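Local coordinates for protein transcription termination factor FttA (Pyrococcus horikoshii, PDB 3AF6) that probably terminates transcription across the genome by zinc-dependent cleavage of nascent RNA at the RNA polymerase exit channel, followed by 5'-3' degradation of the released RNA, at residues A[410-415]-A[437-442]; A[468-473]-A[488-493]. All blocks are in the same frame, centred on the assembly; numbering follows the deposited sequence.

Interaction 1 of 2, residues A[410-415]-A[437-442]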
loop_
_atom_site.group_PDB
_atom_site.type_symbol
_atom_site.label_atom_id
_atom_site.label_comp_id
_atom_site.label_asym_id
_atom_site.label_seq_id
_atom_site.Cartn_x
_atom_site.Cartn_y
_atom_site.Cartn_z
ATOM N N LYS A 410 -23.966 9.683 11.436
ATOM C CA LYS A 410 -25.067 10.580 11.714
ATOM C C LYS A 410 -24.605 11.973 12.104
ATOM O O LYS A 410 -25.266 12.962 11.787
ATOM C CB LYS A 410 -25.966 9.996 12.806
ATOM C CG LYS A 410 -26.670 8.702 12.392
ATOM C CD LYS A 410 -27.795 8.364 13.348
ATOM C CE LYS A 410 -28.450 7.033 13.009
ATOM N NZ LYS A 410 -29.632 6.795 13.886
ATOM N N ARG A 411 -23.468 12.054 12.786
ATOM C CA ARG A 411 -22.931 13.340 13.217
ATOM C C ARG A 411 -22.391 14.098 12.001
ATOM O O ARG A 411 -22.510 15.311 11.910
ATOM C CB ARG A 411 -21.816 13.121 14.241
ATOM C CG ARG A 411 -21.519 14.334 15.106
ATOM C CD ARG A 411 -22.230 14.267 16.457
ATOM N NE ARG A 411 -21.632 13.267 17.340
ATOM C CZ ARG A 411 -21.990 13.068 18.607
ATOM N NH1 ARG A 411 -22.953 13.799 19.159
ATOM N NH2 ARG A 411 -21.382 12.134 19.327
ATOM N N LEU A 412 -21.805 13.365 11.064
ATOM C CA LEU A 412 -21.260 13.965 9.856
ATOM C C LEU A 412 -22.358 14.627 9.021
ATOM O O LEU A 412 -22.174 15.724 8.495
ATOM C CB LEU A 412 -20.545 12.903 9.016
ATOM C CG LEU A 412 -20.055 13.374 7.643
ATOM C CD1 LEU A 412 -18.980 14.427 7.829
ATOM C CD2 LEU A 412 -19.520 12.208 6.840
ATOM N N ILE A 413 -23.492 13.947 8.888
ATOM C CA ILE A 413 -24.622 14.470 8.126
ATOM C C ILE A 413 -25.230 15.644 8.869
ATOM O O ILE A 413 -25.708 16.603 8.264
ATOM C CB ILE A 413 -25.712 13.406 7.943
ATOM C CG1 ILE A 413 -25.208 12.307 7.016
ATOM C CG2 ILE A 413 -26.960 14.035 7.390
ATOM C CD1 ILE A 413 -24.709 12.833 5.681
ATOM N N GLU A 414 -25.198 15.546 10.191
ATOM C CA GLU A 414 -25.735 16.567 11.067
ATOM C C GLU A 414 -24.981 17.873 10.869
ATOM O O GLU A 414 -25.569 18.877 10.463
ATOM C CB GLU A 414 -25.621 16.088 12.510
ATOM C CG GLU A 414 -26.095 17.057 13.560
ATOM C CD GLU A 414 -26.078 16.431 14.946
ATOM O OE1 GLU A 414 -26.348 17.151 15.934
ATOM O OE2 GLU A 414 -25.800 15.213 15.046
ATOM N N VAL A 415 -23.677 17.851 11.138
ATOM C CA VAL A 415 -22.829 19.033 10.995
ATOM C C VAL A 415 -22.950 19.690 9.618
ATOM O O VAL A 415 -22.966 20.917 9.511
ATOM C CB VAL A 415 -21.341 18.684 11.268
ATOM C CG1 VAL A 415 -20.435 19.844 10.855
ATOM C CG2 VAL A 415 -21.155 18.380 12.745
ATOM N N GLN A 437 -11.782 7.973 0.559
ATOM C CA GLN A 437 -12.713 7.046 -0.059
ATOM C C GLN A 437 -13.779 6.521 0.908
ATOM O O GLN A 437 -14.923 6.265 0.506
ATOM C CB GLN A 437 -11.960 5.866 -0.676
ATOM C CG GLN A 437 -11.226 6.196 -1.957
ATOM C CD GLN A 437 -9.924 6.962 -1.724
ATOM O OE1 GLN A 437 -9.407 7.603 -2.645
ATOM N NE2 GLN A 437 -9.377 6.884 -0.496
ATOM N N GLU A 438 -13.407 6.361 2.176
ATOM C CA GLU A 438 -14.349 5.865 3.168
ATOM C C GLU A 438 -15.464 6.866 3.398
ATOM O O GLU A 438 -16.644 6.506 3.433
ATOM C CB GLU A 438 -13.648 5.592 4.492
ATOM C CG GLU A 438 -14.564 4.997 5.550
ATOM C CD GLU A 438 -14.950 3.557 5.258
ATOM O OE1 GLU A 438 -14.397 2.957 4.319
ATOM O OE2 GLU A 438 -15.803 3.012 5.985
ATOM N N VAL A 439 -15.085 8.124 3.585
ATOM C CA VAL A 439 -16.068 9.173 3.800
ATOM C C VAL A 439 -16.855 9.355 2.509
ATOM O O VAL A 439 -18.045 9.697 2.531
ATOM C CB VAL A 439 -15.397 10.497 4.195
ATOM C CG1 VAL A 439 -16.418 11.631 4.201
ATOM C CG2 VAL A 439 -14.759 10.350 5.565
ATOM N N MET A 440 -16.204 9.118 1.376
ATOM C CA MET A 440 -16.906 9.243 0.104
ATOM C C MET A 440 -18.071 8.270 0.109
ATOM O O MET A 440 -19.207 8.673 -0.106
ATOM C CB MET A 440 -15.977 8.948 -1.079
ATOM C CG MET A 440 -15.331 10.198 -1.666
ATOM S SD MET A 440 -13.824 9.808 -2.552
ATOM C CE MET A 440 -14.463 9.333 -4.188
ATOM N N MET A 441 -17.792 6.998 0.380
ATOM C CA MET A 441 -18.839 5.986 0.411
ATOM C C MET A 441 -19.973 6.418 1.322
ATOM O O MET A 441 -21.137 6.400 0.929
ATOM C CB MET A 441 -18.274 4.653 0.878
ATOM C CG MET A 441 -17.298 4.041 -0.100
ATOM S SD MET A 441 -18.037 3.747 -1.714
ATOM C CE MET A 441 -17.708 5.274 -2.542
ATOM N N VAL A 442 -19.639 6.824 2.537
ATOM C CA VAL A 442 -20.668 7.268 3.452
ATOM C C VAL A 442 -21.586 8.296 2.793
ATOM O O VAL A 442 -22.800 8.181 2.896
ATOM C CB VAL A 442 -20.071 7.866 4.735
ATOM C CG1 VAL A 442 -21.169 8.459 5.589
ATOM C CG2 VAL A 442 -19.348 6.789 5.510
#

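Interaction 2 of 2, residues A[468-473]-A[488-493]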
loop_
_atom_site.group_PDB
_atom_site.type_symbol
_atom_site.label_atom_id
_atom_site.label_comp_id
_atom_site.label_asym_id
_atom_site.label_seq_id
_atom_site.Cartn_x
_atom_site.Cartn_y
_atom_site.Cartn_z
ATOM N N ILE A 468 -7.460 4.222 -8.746
ATOM C CA ILE A 468 -6.700 3.028 -8.417
ATOM C C ILE A 468 -7.559 2.006 -7.674
ATOM O O ILE A 468 -7.423 0.798 -7.883
ATOM C CB ILE A 468 -5.443 3.424 -7.617
ATOM C CG1 ILE A 468 -4.582 4.335 -8.510
ATOM C CG2 ILE A 468 -4.679 2.194 -7.166
ATOM C CD1 ILE A 468 -3.297 4.867 -7.890
ATOM N N HIS A 469 -8.451 2.488 -6.820
ATOM C CA HIS A 469 -9.333 1.593 -6.090
ATOM C C HIS A 469 -10.142 0.741 -7.075
ATOM O O HIS A 469 -10.179 -0.488 -6.972
ATOM C CB HIS A 469 -10.295 2.394 -5.199
ATOM C CG HIS A 469 -9.682 2.862 -3.914
ATOM N ND1 HIS A 469 -8.644 3.768 -3.866
ATOM C CD2 HIS A 469 -9.944 2.522 -2.628
ATOM C CE1 HIS A 469 -8.292 3.964 -2.608
ATOM N NE2 HIS A 469 -9.064 3.219 -1.836
ATOM N N THR A 470 -10.775 1.408 -8.039
ATOM C CA THR A 470 -11.603 0.726 -9.025
ATOM C C THR A 470 -10.840 -0.219 -9.941
ATOM O O THR A 470 -11.457 -0.984 -10.676
ATOM C CB THR A 470 -12.384 1.724 -9.894
ATOM O OG1 THR A 470 -11.485 2.393 -10.786
ATOM C CG2 THR A 470 -13.094 2.751 -9.010
ATOM N N ALA A 471 -9.513 -0.179 -9.895
ATOM C CA ALA A 471 -8.696 -1.067 -10.719
ATOM C C ALA A 471 -8.377 -2.333 -9.932
ATOM O O ALA A 471 -7.872 -3.315 -10.492
ATOM C CB ALA A 471 -7.404 -0.376 -11.123
ATOM N N TYR A 472 -8.678 -2.310 -8.634
ATOM C CA TYR A 472 -8.411 -3.457 -7.768
ATOM C C TYR A 472 -9.615 -3.936 -6.948
ATOM O O TYR A 472 -9.576 -3.943 -5.714
ATOM C CB TYR A 472 -7.267 -3.116 -6.823
ATOM C CG TYR A 472 -5.930 -3.044 -7.502
ATOM C CD1 TYR A 472 -5.256 -4.207 -7.878
ATOM C CD2 TYR A 472 -5.322 -1.810 -7.744
ATOM C CE1 TYR A 472 -4.007 -4.144 -8.470
ATOM C CE2 TYR A 472 -4.072 -1.732 -8.342
ATOM C CZ TYR A 472 -3.421 -2.901 -8.700
ATOM O OH TYR A 472 -2.185 -2.812 -9.276
ATOM N N PRO A 473 -10.696 -4.358 -7.624
ATOM C CA PRO A 473 -11.887 -4.829 -6.902
ATOM C C PRO A 473 -11.597 -5.956 -5.923
ATOM O O PRO A 473 -12.152 -5.987 -4.831
ATOM C CB PRO A 473 -12.827 -5.264 -8.025
ATOM C CG PRO A 473 -11.868 -5.678 -9.124
ATOM C CD PRO A 473 -10.844 -4.566 -9.074
ATOM N N GLY A 488 -22.728 -2.873 -13.770
ATOM C CA GLY A 488 -22.227 -1.724 -14.498
ATOM C C GLY A 488 -22.254 -0.559 -13.534
ATOM O O GLY A 488 -22.073 0.594 -13.923
ATOM N N TYR A 489 -22.481 -0.877 -12.261
ATOM C CA TYR A 489 -22.546 0.131 -11.207
ATOM C C TYR A 489 -21.197 0.386 -10.551
ATOM O O TYR A 489 -20.301 -0.459 -10.592
ATOM C CB TYR A 489 -23.549 -0.281 -10.127
ATOM C CG TYR A 489 -23.720 0.757 -9.038
ATOM C CD1 TYR A 489 -24.047 2.080 -9.355
ATOM C CD2 TYR A 489 -23.561 0.421 -7.692
ATOM C CE1 TYR A 489 -24.211 3.044 -8.358
ATOM C CE2 TYR A 489 -23.723 1.380 -6.687
ATOM C CZ TYR A 489 -24.048 2.689 -7.028
ATOM O OH TYR A 489 -24.212 3.642 -6.045
ATOM N N ASN A 490 -21.072 1.557 -9.935
ATOM C CA ASN A 490 -19.843 1.944 -9.264
ATOM C C ASN A 490 -20.084 3.221 -8.461
ATOM O O ASN A 490 -20.279 4.293 -9.033
ATOM C CB ASN A 490 -18.748 2.179 -10.301
ATOM C CG ASN A 490 -17.370 2.011 -9.728
ATOM O OD1 ASN A 490 -17.030 2.625 -8.718
ATOM N ND2 ASN A 490 -16.562 1.172 -10.365
ATOM N N PRO A 491 -20.074 3.123 -7.123
ATOM C CA PRO A 491 -20.295 4.283 -6.252
ATOM C C PRO A 491 -19.236 5.383 -6.371
ATOM O O PRO A 491 -19.471 6.520 -5.966
ATOM C CB PRO A 491 -20.338 3.663 -4.858
ATOM C CG PRO A 491 -19.401 2.511 -4.989
ATOM C CD PRO A 491 -19.809 1.918 -6.322
ATOM N N PHE A 492 -18.075 5.042 -6.920
ATOM C CA PHE A 492 -17.004 6.019 -7.089
ATOM C C PHE A 492 -17.289 6.898 -8.300
ATOM O O PHE A 492 -16.887 8.062 -8.347
ATOM C CB PHE A 492 -15.655 5.315 -7.273
ATOM C CG PHE A 492 -15.223 4.512 -6.080
ATOM C CD1 PHE A 492 -14.966 3.149 -6.200
ATOM C CD2 PHE A 492 -15.095 5.115 -4.831
ATOM C CE1 PHE A 492 -14.592 2.395 -5.095
ATOM C CE2 PHE A 492 -14.720 4.371 -3.717
ATOM C CZ PHE A 492 -14.468 3.008 -3.848
ATOM N N LEU A 493 -17.984 6.326 -9.280
ATOM C CA LEU A 493 -18.344 7.044 -10.498
ATOM C C LEU A 493 -19.471 8.043 -10.243
ATOM O O LEU A 493 -19.693 8.950 -11.047
ATOM C CB LEU A 493 -18.796 6.061 -11.584
ATOM C CG LEU A 493 -17.811 5.064 -12.191
ATOM C CD1 LEU A 493 -18.573 4.081 -13.068
ATOM C CD2 LEU A 493 -16.757 5.801 -12.998
#

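Interaction 1 of 2, residues A[410-415]-A[437-442]
Leu412 of helix 405-420 bridges to helix 435-447 by setting one methyl, CD2, against two valines of that helix. Its CG lies anti to the backbone N (chi1 174°), which carries the isobutyl group out across the gap between the helices. Leu412 CD2 then approaches Val439 CG1 to 4.1 Å, the two side chains meeting at a slant. The same methyl is 4.3 Å from Val442 CG1. Val439 and Val442 are three residues apart, so one turn of helix 435-447 presents both CG1 methyls on the face that meets Leu412. Each valine uses only CG1 for the touch. In Val439, CG1 is anti to the backbone N, while CG2 is turned to the side of the backbone N and stays farther from the leucine.

The backbones remain well apart: the nearest CA atoms, those of Leu412 and Val442, are 9.3 Å from each other. Only 109 Å² is buried in all. This is a small helix-helix contact of aliphatic methyls, and its three residues are buried.

Both helices belong to the beta-CASP region and are separated in the chain by strand 425-429 of its parallel sheet. Farther along the same interface, Ile413 reaches Leu443 and Tyr446 of helix 435-447. Leu412 and Val415 also rest on Ile546 of strand 544-547, the neighbour of strand 425-429, so helix 405-420 packs on the sheet as well as on helix 435-447.

Interaction 2 of 2, residues A[468-473]-A[488-493]
Thr470 sets its methyl, CG2, in the corner between Asn490 and Phe492, and the contact is van der Waals throughout. Thr470 CG2 lies 3.4 Å from Phe492 CD1, meeting the ring obliquely, and is also near CB and CG of that residue. The threonine and phenylalanine side chains run past each other in opposite directions. Phe492 CE1, farther along the ring, comes to 4.3 Å from His469 CB, so the aromatic group is met by two successive residues of helix 462-471. The second wall of the corner is the amide of Asn490, whose side chain crosses that of Thr470 at about a right angle. Its OD1 is 3.9 Å from Thr470 CG2, a van der Waals contact.

The hydrogen bonds of Asn490 OD1, Thr470 OG1 and His469 ND1 stay within their own parts of the chain. Asn490 OD1 accepts from Phe492 N at 3.2 Å, with the donor in the carbonyl plane on a lone pair and an N-H...O angle of 149°. This is an Asx turn, and it ties the amide to the backbone N-H of the residue carrying the ring. With chi1 at 72°, the hydroxyl of Thr470 sits between the backbone N and carbonyl carbon and bonds back to Ala467 O, which turns CG2 to Phe492. His469 ND1 likewise bonds to Ala465 O, one turn earlier.

The contact joins the C-terminal part of helix 462-471 to the loop that leads into strand 497-499, the edge strand of the beta-CASP parallel sheet. Pro147, from a loop, touches both Thr470 and Asn490, while Pro491 packs on Glu444 of helix 435-447 and Ile468 on helices 151-161 and 282-301.

In the fold
Both interactions are buried and lie in the beta-CASP region, with centres 19 Å apart and one completed along the chain before the other begins. Helix 435-447 links them: Val439 and Val442 serve interaction 1, while Met441 packs on Phe492 and Pro491 of interaction 2. Interaction 1 joins two helices purely through aliphatic methyls and lies away from the annotated sites. Interaction 2 sets a helix against a loop, mixing methyl, ring and amide, with an Asx turn shaping the loop side. It is also nearer the active centre, the His469 side chain being about 12 Å from a bound zinc ion.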